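Local coordinates for 3-oxoacyl-(acyl-carrier protein) synthase II (Thermus thermophilus, PDB 1J3N), which probably catalyses the condensation of malonyl-acyl-carrier protein with a growing acyl chain in fatty acid elongation, working as a homodimeric condensing enzyme, at residues E20-A25 with A348-Q353; T163-L168 with A401-K406; Q73-A78 with G186-A191; G10-I15 with A50-D55; A315-F320 with E372-F377. All blocks are in the same frame, centred on the assembly; numbering follows the deposited sequence.

Contact 1 (E20-A25 with A348-Q353)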
# COMPACT_ATOMS: atom_id res chain seq x y z
N GLU A 20 -17.85 -1.15 21.38
CA GLU A 20 -18.18 -1.17 22.80
C GLU A 20 -17.70 -2.45 23.49
O GLU A 20 -17.10 -2.40 24.57
CB GLU A 20 -19.69 -0.99 23.01
CG GLU A 20 -20.12 -0.89 24.48
CD GLU A 20 -19.35 0.17 25.28
OE1 GLU A 20 -19.25 1.32 24.81
OE2 GLU A 20 -18.86 -0.16 26.38
N ALA A 21 -17.94 -3.60 22.86
CA ALA A 21 -17.50 -4.87 23.44
C ALA A 21 -15.98 -4.86 23.63
O ALA A 21 -15.47 -5.36 24.63
CB ALA A 21 -17.89 -6.04 22.52
N PHE A 22 -15.28 -4.28 22.67
CA PHE A 22 -13.82 -4.19 22.71
C PHE A 22 -13.38 -3.37 23.92
O PHE A 22 -12.46 -3.76 24.64
CB PHE A 22 -13.30 -3.56 21.40
CG PHE A 22 -11.80 -3.34 21.36
CD1 PHE A 22 -10.92 -4.31 21.84
CD2 PHE A 22 -11.28 -2.18 20.80
CE1 PHE A 22 -9.53 -4.11 21.76
CE2 PHE A 22 -9.91 -1.98 20.72
CZ PHE A 22 -9.03 -2.96 21.20
N HIS A 23 -14.04 -2.24 24.14
CA HIS A 23 -13.70 -1.35 25.25
C HIS A 23 -13.94 -2.00 26.62
O HIS A 23 -13.07 -1.94 27.50
CB HIS A 23 -14.48 -0.04 25.15
CG HIS A 23 -14.01 1.01 26.11
ND1 HIS A 23 -14.67 1.28 27.29
CD2 HIS A 23 -12.90 1.78 26.11
CE1 HIS A 23 -13.98 2.18 27.98
NE2 HIS A 23 -12.90 2.50 27.28
N LYS A 24 -15.10 -2.61 26.80
CA LYS A 24 -15.41 -3.27 28.05
C LYS A 24 -14.40 -4.39 28.33
O LYS A 24 -13.93 -4.54 29.46
CB LYS A 24 -16.83 -3.86 28.01
CG LYS A 24 -17.94 -2.85 28.21
CD LYS A 24 -19.27 -3.55 28.47
CE LYS A 24 -20.37 -2.57 28.84
NZ LYS A 24 -21.62 -3.27 29.25
N ALA A 25 -14.07 -5.15 27.29
CA ALA A 25 -13.12 -6.26 27.41
C ALA A 25 -11.72 -5.79 27.81
O ALA A 25 -11.00 -6.50 28.53
CB ALA A 25 -13.06 -7.03 26.09
N ALA A 348 -5.54 2.14 17.40
CA ALA A 348 -5.92 3.53 17.28
C ALA A 348 -7.31 3.65 17.90
O ALA A 348 -7.65 4.66 18.51
CB ALA A 348 -5.94 3.97 15.80
N ILE A 349 -8.11 2.61 17.73
CA ILE A 349 -9.45 2.60 18.30
C ILE A 349 -9.35 2.63 19.83
O ILE A 349 -10.03 3.42 20.49
CB ILE A 349 -10.24 1.36 17.82
CG1 ILE A 349 -10.51 1.48 16.31
CG2 ILE A 349 -11.56 1.25 18.60
CD1 ILE A 349 -11.37 0.39 15.71
N ALA A 350 -8.49 1.78 20.38
CA ALA A 350 -8.29 1.71 21.82
C ALA A 350 -7.78 3.06 22.33
O ALA A 350 -8.20 3.53 23.39
CB ALA A 350 -7.28 0.60 22.16
N THR A 351 -6.88 3.68 21.57
CA THR A 351 -6.30 4.97 21.96
C THR A 351 -7.35 6.07 21.94
O THR A 351 -7.36 6.95 22.81
CB THR A 351 -5.13 5.35 21.02
OG1 THR A 351 -4.14 4.31 21.05
CG2 THR A 351 -4.49 6.65 21.49
N VAL A 352 -8.24 6.04 20.95
CA VAL A 352 -9.31 7.03 20.87
C VAL A 352 -10.31 6.80 22.00
O VAL A 352 -10.84 7.76 22.56
CB VAL A 352 -10.04 6.95 19.50
CG1 VAL A 352 -11.34 7.73 19.55
CG2 VAL A 352 -9.15 7.49 18.41
N GLN A 353 -10.54 5.53 22.35
CA GLN A 353 -11.48 5.18 23.41
C GLN A 353 -10.98 5.63 24.79
O GLN A 353 -11.77 6.00 25.65
CB GLN A 353 -11.73 3.66 23.44
CG GLN A 353 -12.44 3.11 22.20
CD GLN A 353 -12.74 1.62 22.30
OE1 GLN A 353 -11.87 0.83 22.66
NE2 GLN A 353 -13.96 1.24 21.95

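Contact 2 (T163-L168 with A401-K406)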
# COMPACT_ATOMS: atom_id res chain seq x y z
N THR A 163 1.02 -0.66 8.94
CA THR A 163 -0.11 -0.54 8.02
C THR A 163 -1.31 0.27 8.55
O THR A 163 -1.72 1.27 7.97
CB THR A 163 -0.63 -1.94 7.61
OG1 THR A 163 0.45 -2.72 7.08
CG2 THR A 163 -1.72 -1.83 6.56
N GLY A 164 -1.88 -0.19 9.66
CA GLY A 164 -3.03 0.49 10.22
C GLY A 164 -2.87 1.98 10.50
O GLY A 164 -3.80 2.76 10.28
N ALA A 165 -1.70 2.36 11.01
CA ALA A 165 -1.45 3.76 11.33
C ALA A 165 -1.12 4.58 10.06
O ALA A 165 -1.53 5.73 9.93
CB ALA A 165 -0.31 3.86 12.33
N ASP A 166 -0.38 3.96 9.16
CA ASP A 166 0.01 4.56 7.89
C ASP A 166 -1.28 4.86 7.10
O ASP A 166 -1.44 5.94 6.52
CB ASP A 166 0.89 3.56 7.12
CG ASP A 166 1.84 4.22 6.13
OD1 ASP A 166 1.62 5.39 5.74
OD2 ASP A 166 2.81 3.55 5.71
N ALA A 167 -2.20 3.89 7.10
CA ALA A 167 -3.46 4.05 6.39
C ALA A 167 -4.31 5.19 6.99
O ALA A 167 -4.88 5.99 6.26
CB ALA A 167 -4.25 2.74 6.42
N LEU A 168 -4.38 5.24 8.31
CA LEU A 168 -5.15 6.27 9.00
C LEU A 168 -4.52 7.65 8.77
O LEU A 168 -5.23 8.62 8.49
CB LEU A 168 -5.23 5.96 10.50
CG LEU A 168 -6.28 4.90 10.86
CD1 LEU A 168 -6.19 4.50 12.33
CD2 LEU A 168 -7.66 5.46 10.53
N ALA A 401 5.40 4.42 12.05
CA ALA A 401 4.26 5.31 11.88
C ALA A 401 3.66 5.59 13.26
O ALA A 401 3.39 4.67 14.03
CB ALA A 401 3.22 4.66 10.96
N VAL A 402 3.45 6.86 13.54
CA VAL A 402 2.90 7.30 14.82
C VAL A 402 1.73 8.26 14.62
O VAL A 402 1.78 9.16 13.78
CB VAL A 402 3.98 8.02 15.66
CG1 VAL A 402 3.37 8.53 16.96
CG2 VAL A 402 5.13 7.07 15.94
N LEU A 403 0.66 8.05 15.39
CA LEU A 403 -0.50 8.91 15.32
C LEU A 403 -0.64 9.64 16.64
O LEU A 403 -0.36 9.07 17.71
CB LEU A 403 -1.78 8.10 15.03
CG LEU A 403 -1.93 7.45 13.65
CD1 LEU A 403 -3.26 6.74 13.57
CD2 LEU A 403 -1.82 8.48 12.55
N ALA A 404 -1.06 10.90 16.57
CA ALA A 404 -1.26 11.73 17.74
C ALA A 404 -2.73 12.11 17.81
O ALA A 404 -3.28 12.69 16.87
CB ALA A 404 -0.40 12.99 17.66
N PHE A 405 -3.37 11.78 18.93
CA PHE A 405 -4.77 12.08 19.13
C PHE A 405 -4.98 13.14 20.20
O PHE A 405 -4.25 13.19 21.19
CB PHE A 405 -5.52 10.80 19.51
CG PHE A 405 -5.67 9.82 18.37
CD1 PHE A 405 -6.55 10.10 17.32
CD2 PHE A 405 -4.95 8.64 18.35
CE1 PHE A 405 -6.71 9.20 16.26
CE2 PHE A 405 -5.10 7.73 17.29
CZ PHE A 405 -5.98 8.01 16.25
N LYS A 406 -5.98 13.99 19.99
CA LYS A 406 -6.29 15.05 20.94
C LYS A 406 -7.70 14.89 21.50
O LYS A 406 -8.64 14.67 20.75
CB LYS A 406 -6.17 16.42 20.26
CG LYS A 406 -6.65 17.57 21.12
CD LYS A 406 -6.61 18.90 20.38
CE LYS A 406 -7.16 20.01 21.26
NZ LYS A 406 -7.13 21.33 20.56

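Contact 3 (Q73-A78 with G186-A191)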
# COMPACT_ATOMS: atom_id res chain seq x y z
N GLN A 73 -13.40 -10.16 4.32
CA GLN A 73 -14.60 -10.36 5.12
C GLN A 73 -14.52 -9.53 6.41
O GLN A 73 -15.49 -8.91 6.83
CB GLN A 73 -14.77 -11.84 5.46
CG GLN A 73 -15.36 -12.66 4.32
CD GLN A 73 -15.61 -14.10 4.71
OE1 GLN A 73 -16.10 -14.38 5.81
NE2 GLN A 73 -15.29 -15.03 3.81
N TYR A 74 -13.35 -9.51 7.04
CA TYR A 74 -13.17 -8.73 8.26
C TYR A 74 -13.28 -7.24 7.98
O TYR A 74 -13.91 -6.50 8.73
CB TYR A 74 -11.82 -9.03 8.90
CG TYR A 74 -11.68 -10.43 9.46
CD1 TYR A 74 -12.77 -11.30 9.52
CD2 TYR A 74 -10.46 -10.88 9.96
CE1 TYR A 74 -12.65 -12.58 10.06
CE2 TYR A 74 -10.33 -12.15 10.51
CZ TYR A 74 -11.43 -13.00 10.55
OH TYR A 74 -11.31 -14.26 11.10
N ALA A 75 -12.68 -6.78 6.89
CA ALA A 75 -12.73 -5.35 6.56
C ALA A 75 -14.17 -4.86 6.32
O ALA A 75 -14.54 -3.77 6.76
CB ALA A 75 -11.89 -5.07 5.35
N LEU A 76 -14.97 -5.66 5.61
CA LEU A 76 -16.35 -5.28 5.33
C LEU A 76 -17.17 -5.24 6.62
O LEU A 76 -18.00 -4.35 6.81
CB LEU A 76 -16.97 -6.26 4.32
CG LEU A 76 -16.44 -6.12 2.89
CD1 LEU A 76 -16.93 -7.25 2.00
CD2 LEU A 76 -16.90 -4.78 2.34
N ILE A 77 -16.91 -6.18 7.51
CA ILE A 77 -17.61 -6.24 8.78
C ILE A 77 -17.24 -5.03 9.65
O ILE A 77 -18.12 -4.39 10.23
CB ILE A 77 -17.28 -7.54 9.55
CG1 ILE A 77 -17.86 -8.74 8.80
CG2 ILE A 77 -17.82 -7.47 10.98
CD1 ILE A 77 -17.41 -10.09 9.35
N ALA A 78 -15.95 -4.71 9.71
CA ALA A 78 -15.50 -3.57 10.51
C ALA A 78 -16.04 -2.26 9.93
O ALA A 78 -16.42 -1.36 10.68
CB ALA A 78 -13.98 -3.53 10.57
N GLY A 186 -8.32 2.14 7.95
CA GLY A 186 -7.88 1.22 8.99
C GLY A 186 -7.07 0.08 8.43
O GLY A 186 -6.35 0.25 7.45
N GLY A 187 -7.19 -1.08 9.06
CA GLY A 187 -6.45 -2.23 8.58
C GLY A 187 -7.13 -3.55 8.89
O GLY A 187 -7.95 -3.65 9.80
N THR A 188 -6.80 -4.56 8.09
CA THR A 188 -7.37 -5.88 8.28
C THR A 188 -6.28 -6.92 8.07
O THR A 188 -5.36 -6.72 7.29
CB THR A 188 -8.52 -6.15 7.29
OG1 THR A 188 -9.03 -7.48 7.50
CG2 THR A 188 -8.03 -6.03 5.86
N GLU A 189 -6.38 -8.03 8.80
CA GLU A 189 -5.42 -9.12 8.66
C GLU A 189 -6.11 -10.43 9.00
O GLU A 189 -6.85 -10.50 9.97
CB GLU A 189 -4.23 -8.92 9.59
CG GLU A 189 -3.00 -9.64 9.10
CD GLU A 189 -2.39 -8.94 7.90
OE1 GLU A 189 -1.77 -7.87 8.10
OE2 GLU A 189 -2.54 -9.45 6.76
N ALA A 190 -5.85 -11.45 8.19
CA ALA A 190 -6.43 -12.78 8.39
C ALA A 190 -5.34 -13.80 8.05
O ALA A 190 -5.46 -14.55 7.08
CB ALA A 190 -7.63 -12.97 7.47
N ALA A 191 -4.28 -13.81 8.85
CA ALA A 191 -3.16 -14.71 8.60
C ALA A 191 -2.98 -15.87 9.59
O ALA A 191 -1.87 -16.42 9.71
CB ALA A 191 -1.88 -13.89 8.52

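Contact 4 (G10-I15 with A50-D55)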
# COMPACT_ATOMS: atom_id res chain seq x y z
N GLY A 10 -15.19 0.97 14.17
CA GLY A 10 -15.61 -0.37 13.78
C GLY A 10 -14.50 -1.31 14.20
O GLY A 10 -13.45 -1.36 13.56
N ALA A 11 -14.72 -2.03 15.29
CA ALA A 11 -13.72 -2.94 15.81
C ALA A 11 -14.12 -4.41 15.75
O ALA A 11 -15.19 -4.79 16.22
CB ALA A 11 -13.40 -2.57 17.26
N LEU A 12 -13.26 -5.22 15.14
CA LEU A 12 -13.49 -6.66 15.04
C LEU A 12 -12.24 -7.26 15.67
O LEU A 12 -11.21 -7.39 15.01
CB LEU A 12 -13.63 -7.10 13.58
CG LEU A 12 -14.04 -8.56 13.35
CD1 LEU A 12 -15.37 -8.84 14.04
CD2 LEU A 12 -14.14 -8.82 11.86
N THR A 13 -12.32 -7.62 16.95
CA THR A 13 -11.15 -8.14 17.66
C THR A 13 -11.30 -9.47 18.37
O THR A 13 -12.40 -9.98 18.55
CB THR A 13 -10.66 -7.12 18.71
OG1 THR A 13 -11.43 -7.26 19.92
CG2 THR A 13 -10.84 -5.70 18.19
N PRO A 14 -10.16 -10.05 18.80
CA PRO A 14 -10.09 -11.33 19.52
C PRO A 14 -10.75 -11.32 20.90
O PRO A 14 -10.92 -12.36 21.51
CB PRO A 14 -8.58 -11.59 19.62
CG PRO A 14 -8.07 -11.01 18.35
CD PRO A 14 -8.82 -9.68 18.30
N ILE A 15 -11.12 -10.14 21.39
CA ILE A 15 -11.77 -10.05 22.70
C ILE A 15 -13.11 -9.33 22.63
O ILE A 15 -13.67 -8.96 23.66
CB ILE A 15 -10.89 -9.34 23.74
CG1 ILE A 15 -10.70 -7.87 23.36
CG2 ILE A 15 -9.55 -10.04 23.85
CD1 ILE A 15 -9.77 -7.12 24.33
N ALA A 50 -4.68 -15.32 18.76
CA ALA A 50 -5.81 -14.51 19.21
C ALA A 50 -6.84 -14.57 18.09
O ALA A 50 -6.82 -13.75 17.18
CB ALA A 50 -5.36 -13.07 19.46
N GLU A 51 -7.73 -15.56 18.17
CA GLU A 51 -8.75 -15.74 17.15
C GLU A 51 -10.01 -14.93 17.38
O GLU A 51 -10.40 -14.63 18.51
CB GLU A 51 -9.11 -17.23 17.04
CG GLU A 51 -7.92 -18.15 16.77
CD GLU A 51 -8.32 -19.61 16.71
OE1 GLU A 51 -9.28 -19.99 17.41
OE2 GLU A 51 -7.66 -20.39 15.98
N VAL A 52 -10.63 -14.55 16.26
CA VAL A 52 -11.86 -13.78 16.29
C VAL A 52 -13.02 -14.76 16.10
O VAL A 52 -12.91 -15.72 15.35
CB VAL A 52 -11.91 -12.74 15.14
CG1 VAL A 52 -13.33 -12.28 14.92
CG2 VAL A 52 -11.00 -11.55 15.46
N ASP A 53 -14.12 -14.49 16.79
CA ASP A 53 -15.32 -15.32 16.68
C ASP A 53 -16.43 -14.42 16.15
O ASP A 53 -16.95 -13.58 16.88
CB ASP A 53 -15.73 -15.88 18.05
CG ASP A 53 -14.79 -16.97 18.53
OD1 ASP A 53 -14.41 -17.83 17.72
OD2 ASP A 53 -14.44 -16.96 19.73
N VAL A 54 -16.77 -14.58 14.88
CA VAL A 54 -17.81 -13.77 14.28
C VAL A 54 -18.50 -14.53 13.16
O VAL A 54 -17.87 -15.33 12.46
CB VAL A 54 -17.24 -12.45 13.71
CG1 VAL A 54 -16.38 -12.73 12.49
CG2 VAL A 54 -18.36 -11.49 13.36
N ASP A 55 -19.80 -14.28 13.00
CA ASP A 55 -20.59 -14.92 11.95
C ASP A 55 -20.69 -13.96 10.77
O ASP A 55 -21.54 -13.07 10.75
CB ASP A 55 -21.98 -15.27 12.49
CG ASP A 55 -22.86 -15.94 11.45
OD1 ASP A 55 -22.33 -16.42 10.42
OD2 ASP A 55 -24.09 -15.99 11.67
O HOH W 1 -13.99 -12.39 18.83

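Contact 5 (A315-F320 with E372-F377)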
# COMPACT_ATOMS: atom_id res chain seq x y z
N ALA A 315 13.41 4.77 23.08
CA ALA A 315 12.98 5.83 22.16
C ALA A 315 12.04 6.81 22.87
O ALA A 315 12.05 8.01 22.59
CB ALA A 315 12.27 5.21 20.95
N ILE A 316 11.23 6.28 23.78
CA ILE A 316 10.30 7.13 24.52
C ILE A 316 11.09 8.01 25.48
O ILE A 316 10.89 9.22 25.52
CB ILE A 316 9.27 6.27 25.30
CG1 ILE A 316 8.20 5.75 24.32
CG2 ILE A 316 8.63 7.08 26.42
CD1 ILE A 316 7.15 4.90 24.97
N LYS A 317 12.00 7.40 26.24
CA LYS A 317 12.82 8.14 27.19
C LYS A 317 13.63 9.20 26.46
O LYS A 317 13.92 10.26 27.00
CB LYS A 317 13.77 7.20 27.94
CG LYS A 317 13.08 6.23 28.88
CD LYS A 317 14.09 5.25 29.48
CE LYS A 317 13.41 4.28 30.44
NZ LYS A 317 14.37 3.28 31.00
N ARG A 318 13.99 8.92 25.21
CA ARG A 318 14.78 9.86 24.44
C ARG A 318 13.98 11.08 23.99
O ARG A 318 14.47 12.21 24.04
CB ARG A 318 15.38 9.18 23.21
CG ARG A 318 16.34 10.07 22.43
CD ARG A 318 17.03 9.34 21.28
NE ARG A 318 17.76 8.16 21.71
CZ ARG A 318 17.24 6.94 21.78
NH1 ARG A 318 15.97 6.74 21.44
NH2 ARG A 318 17.98 5.91 22.19
N VAL A 319 12.74 10.85 23.56
CA VAL A 319 11.88 11.93 23.09
C VAL A 319 11.19 12.70 24.22
O VAL A 319 10.95 13.90 24.10
CB VAL A 319 10.78 11.40 22.15
CG1 VAL A 319 9.92 12.54 21.64
CG2 VAL A 319 11.41 10.65 20.99
N PHE A 320 10.86 12.02 25.31
CA PHE A 320 10.16 12.67 26.41
C PHE A 320 11.01 13.01 27.63
O PHE A 320 10.51 13.64 28.57
CB PHE A 320 8.95 11.81 26.80
CG PHE A 320 7.91 11.72 25.71
CD1 PHE A 320 6.96 12.72 25.55
CD2 PHE A 320 7.89 10.63 24.84
CE1 PHE A 320 6.00 12.65 24.54
CE2 PHE A 320 6.94 10.55 23.82
CZ PHE A 320 5.99 11.57 23.67
N GLU A 372 14.79 -2.53 33.81
CA GLU A 372 15.54 -1.70 32.88
C GLU A 372 14.62 -0.73 32.14
O GLU A 372 15.06 0.30 31.63
CB GLU A 372 16.28 -2.58 31.87
CG GLU A 372 17.00 -1.79 30.78
CD GLU A 372 17.53 -2.68 29.67
OE1 GLU A 372 18.64 -3.22 29.81
OE2 GLU A 372 16.81 -2.84 28.66
N LEU A 373 13.33 -1.07 32.08
CA LEU A 373 12.33 -0.24 31.41
C LEU A 373 11.45 0.42 32.47
O LEU A 373 10.32 -0.02 32.72
CB LEU A 373 11.47 -1.12 30.49
CG LEU A 373 12.23 -2.13 29.61
CD1 LEU A 373 11.24 -3.04 28.91
CD2 LEU A 373 13.09 -1.38 28.60
N ASP A 374 11.95 1.48 33.08
CA ASP A 374 11.23 2.17 34.15
C ASP A 374 10.14 3.15 33.72
O ASP A 374 10.24 4.36 33.96
CB ASP A 374 12.22 2.89 35.07
CG ASP A 374 12.99 3.98 34.35
OD1 ASP A 374 13.62 3.67 33.32
OD2 ASP A 374 12.97 5.14 34.82
N LEU A 375 9.10 2.63 33.08
CA LEU A 375 7.99 3.47 32.65
C LEU A 375 6.73 2.91 33.29
O LEU A 375 6.68 1.74 33.67
CB LEU A 375 7.85 3.46 31.13
CG LEU A 375 8.94 4.15 30.31
CD1 LEU A 375 8.61 4.06 28.83
CD2 LEU A 375 9.05 5.61 30.73
N ASP A 376 5.71 3.75 33.41
CA ASP A 376 4.44 3.33 34.00
C ASP A 376 3.65 2.59 32.91
O ASP A 376 3.08 3.22 32.03
CB ASP A 376 3.65 4.55 34.48
CG ASP A 376 2.39 4.16 35.22
OD1 ASP A 376 1.95 3.00 35.10
OD2 ASP A 376 1.82 5.03 35.91
N PHE A 377 3.63 1.26 32.99
CA PHE A 377 2.93 0.44 32.00
C PHE A 377 1.47 0.10 32.31
O PHE A 377 0.89 -0.79 31.68
CB PHE A 377 3.73 -0.83 31.73
CG PHE A 377 5.07 -0.57 31.10
CD1 PHE A 377 5.16 0.07 29.86
CD2 PHE A 377 6.24 -0.93 31.76
CE1 PHE A 377 6.40 0.35 29.29
CE2 PHE A 377 7.49 -0.65 31.19
CZ PHE A 377 7.57 -0.01 29.95

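Contact 1 (E20-A25 with A348-Q353)
Gln353 reaches out of helix 343-357 and lies against Phe22 and His23 of helix 19-28, and its side chain carries the largest share of the contact. At the root, Gln353 CB sits 3.5 Å from His23 CD2, obliquely to the imidazole. Gln353 CG is turned anti to the carbonyl carbon and the chain runs on extended, which carries the amide across to the other helix, the His23 side chain sliding past it in the opposite direction. Gln353 CD comes to 3.7 Å from His23 CB. At the tip both amide atoms lie against His23 CB, NE2 of Gln353 at 3.5 Å, and OE1 also reaches Phe22 CD2 at 3.6 Å and sits in the plane of the imidazole, at its edge. The amide is only 25° from the Phe22 ring plane but 79° from that of His23. Phe22 completes the join with apolar contacts, its CE2 4.0 Å from Ala350 CB and its CD2 edge 4.1 Å from Ile349 CG2. The helix segments cross at -73°, with their axes 10.6 Å apart.

No hydrogen bond links the segments directly. The amide is satisfied by the residues next to 20-25, OE1 taking a bond from Gln26 NE2 and NE2 giving one to Gln19 O. A leucine in place of Gln353 would probably leave both of these partners without their mate on helix 343-357. The chemistry thus combines a buried amide, bonded at both its atoms, with an aromatic and aliphatic surround, tying the N- and C-terminal halves of the thiolase-type fold.

Contact 2 (T163-L168 with A401-K406)
Leu403 of strand 399-406 overlaps Leu168 of helix 163-176, the two side chains crossing at about a right angle. CD1 of Leu403 is the methyl that meets Leu168, 3.7 Å from Leu168 CB and 3.9 Å from Leu168 CD1. Its other methyl turns to the helix backbone, Leu403 CD2 lying 3.8 Å from the carbonyl O of Ala165. Leu403 CG, anti to its own carbonyl carbon (chi1 -69°), is set low over the helix, 4.2 Å from Ala165 CB. One turn toward the helix start the join is methyl to methyl: Ala165 CB is 3.9 Å from Ala401 CB, and the small residues let the axes of helix and strand approach to 7.4 Å. The contact is buried, with no hydrogen bond across it; its aliphatic side chains touch the helix backbone as well. Asp166 points its CB the other way; its carboxylate makes a salt bridge with Arg260 and is also bonded by Thr159 OG1 and by Ser155 OG of the second subunit.

Helix 163-176, central in the thiolase-type fold, here lies against strand 399-406, which pairs with strands 253-262 and 388-394, while Leu168 also packs on Ala348 of helix 343-357.

Contact 3 (Q73-A78 with G186-A191)
In the N-terminal half of the thiolase-type fold, Tyr74 and Ala75 of helix 70-86 pack on strand 182-189 at Thr188 and on Ala190, a helix-on-sheet layer of the alpha/beta architecture. The segments run at 142°, their axes 7.8 Å apart at the closest. Tyr74 works with its stem and one side of its ring. With its CG anti to the carbonyl carbon (chi1 -68°), the ring is directed along the strand toward Ala190. Tyr74 CD2 meets the backbone O of Glu189 at 3.6 Å, the oxygen lying at the ring edge near the ring plane, and Tyr74 CE2 touches Ala190 CB at 4.1 Å, obliquely. The phenol OH takes no part across the contact; it is hydrogen-bonded to Arg70 NH1.

The Glu189 CB points away from the helix, and its carboxylate is gripped by the backbone N-H groups of Gly341, Gly105 and Ile106. That grip ties this part of the chain to loops beyond the sheet. The helix face is small at Ala75, which allows its CA to come within 5.7 Å of that of Thr188.

Thr188 turns both branches to the helix. Its OG1 stands anti to the backbone N (chi1 179°), 3.5 Å from Tyr74 CB, and bonds to the backbone O of Phe71 one turn earlier, while its CG2 methyl lies 4.0 Å from Ala75 CB.

Contact 4 (G10-I15 with A50-D55)
Apolar contacts dominate, and Pro14 and Val52 carry most of them. Pro14 CB lies 3.5 Å from Ala50 CB, Pro14 CG 3.2 Å from Ala50 O, and Pro14 CD 4.0 Å from Val52 CG2. That same methyl comes within 3.6 Å of the carbonyl C of Thr13. The other branch, Val52 CG1, is anti to its backbone N (chi1 163°) and points to Leu12, whose CD1 is 4.1 Å from it; Leu12 crosses Val52 and Val54 at about right angles, its CD1 also touching Val54 CG2. Cutting Val52 back to an alanine is likely to open a gap beside Leu12 and Pro14 and leave the Thr13 carbonyl less covered.

Strand 4-13 of the large mixed sheet ends here, beside the loop after strand 48-50; Thr13 OG1 closes an ST turn with Ile15 N and is also hydrogen-bonded to Gly16 O.

Polar links are few. Pro14 CA makes a CA-H...O contact of 3.5 Å with Glu51 O. One water bridges the segments, donating a hydrogen bond to Thr13 O at 2.9 Å and accepting one from Asp53 N. Val52 N bonds Glu231 OE2, and the Glu51 carboxylate is held by Thr37 OG1, the Arg34 guanidinium and the backbone N of Arg38.

Contact 5 (A315-F320 with E372-F377)
Lys317 of helix 306-324 extends its ammonium to Asp374 and Glu372 of the loop 372-377. NZ of Lys317 forms a salt bridge with Asp374 OD1; the modelled separation of 2.5 Å is unusually short, so its exact value is doubtful. A weaker hydrogen bond runs from the same NZ to the backbone O of Glu372, at 3.1 Å. The Lys317 chain leaves the helix with its CG anti to the carbonyl carbon (chi1 -67°) and stays extended to its tip, spanning a backbone gap whose nearest CA pair, Lys317 and Leu375, is 8.7 Å apart. Deeper in, Ile316 and Leu375 cross obliquely, Ile316 CG2 lying 3.9 Å from Leu375 CD1.

The loop's own shape presents the acid. Asp374 is the centre of an inverse gamma turn, marked by a weak bond of 2.9 Å from Leu375 N to Leu373 O, with Leu375 directed inward and Asp374 near the surface. Farther out, Glu372 OE2 pairs with Arg310, and Asp376 joins by a backbone bond to Val329 of strand 328-330. Leu375 also rests on Val313 and Ala324 of the same helix 306-324, and Ile316 on Ile298 of strand 297-299.

A charged pair near the surface thus lies beside a buried aliphatic one. The carboxylate is likely to favour the protonated lysine, though nearby solvent would weaken the attraction, and the leucine and isoleucine add an apolar hold on the loop.

In the fold
Contacts 1 to 4 gather around the large mixed sheet and the helices packed on it, whereas contact 5 lies at the edge of the C-terminal half, its centre about 31 Å from contact 4 and 32 Å from contact 3. Contacts 3 and 4 are close neighbours, centres about 10 Å apart, and touch through Tyr74 and Leu12. Contact 1 joins contact 4 through Phe22 and Thr13, and contact 2 through Ala348 and Leu168. Along the chain contact 4 closes before contact 3 opens, while contacts 1 and 2 interlock, each pairing an N-terminal segment with one from the C-terminal part. The two halves of the thiolase-type fold are thereby joined through its centre.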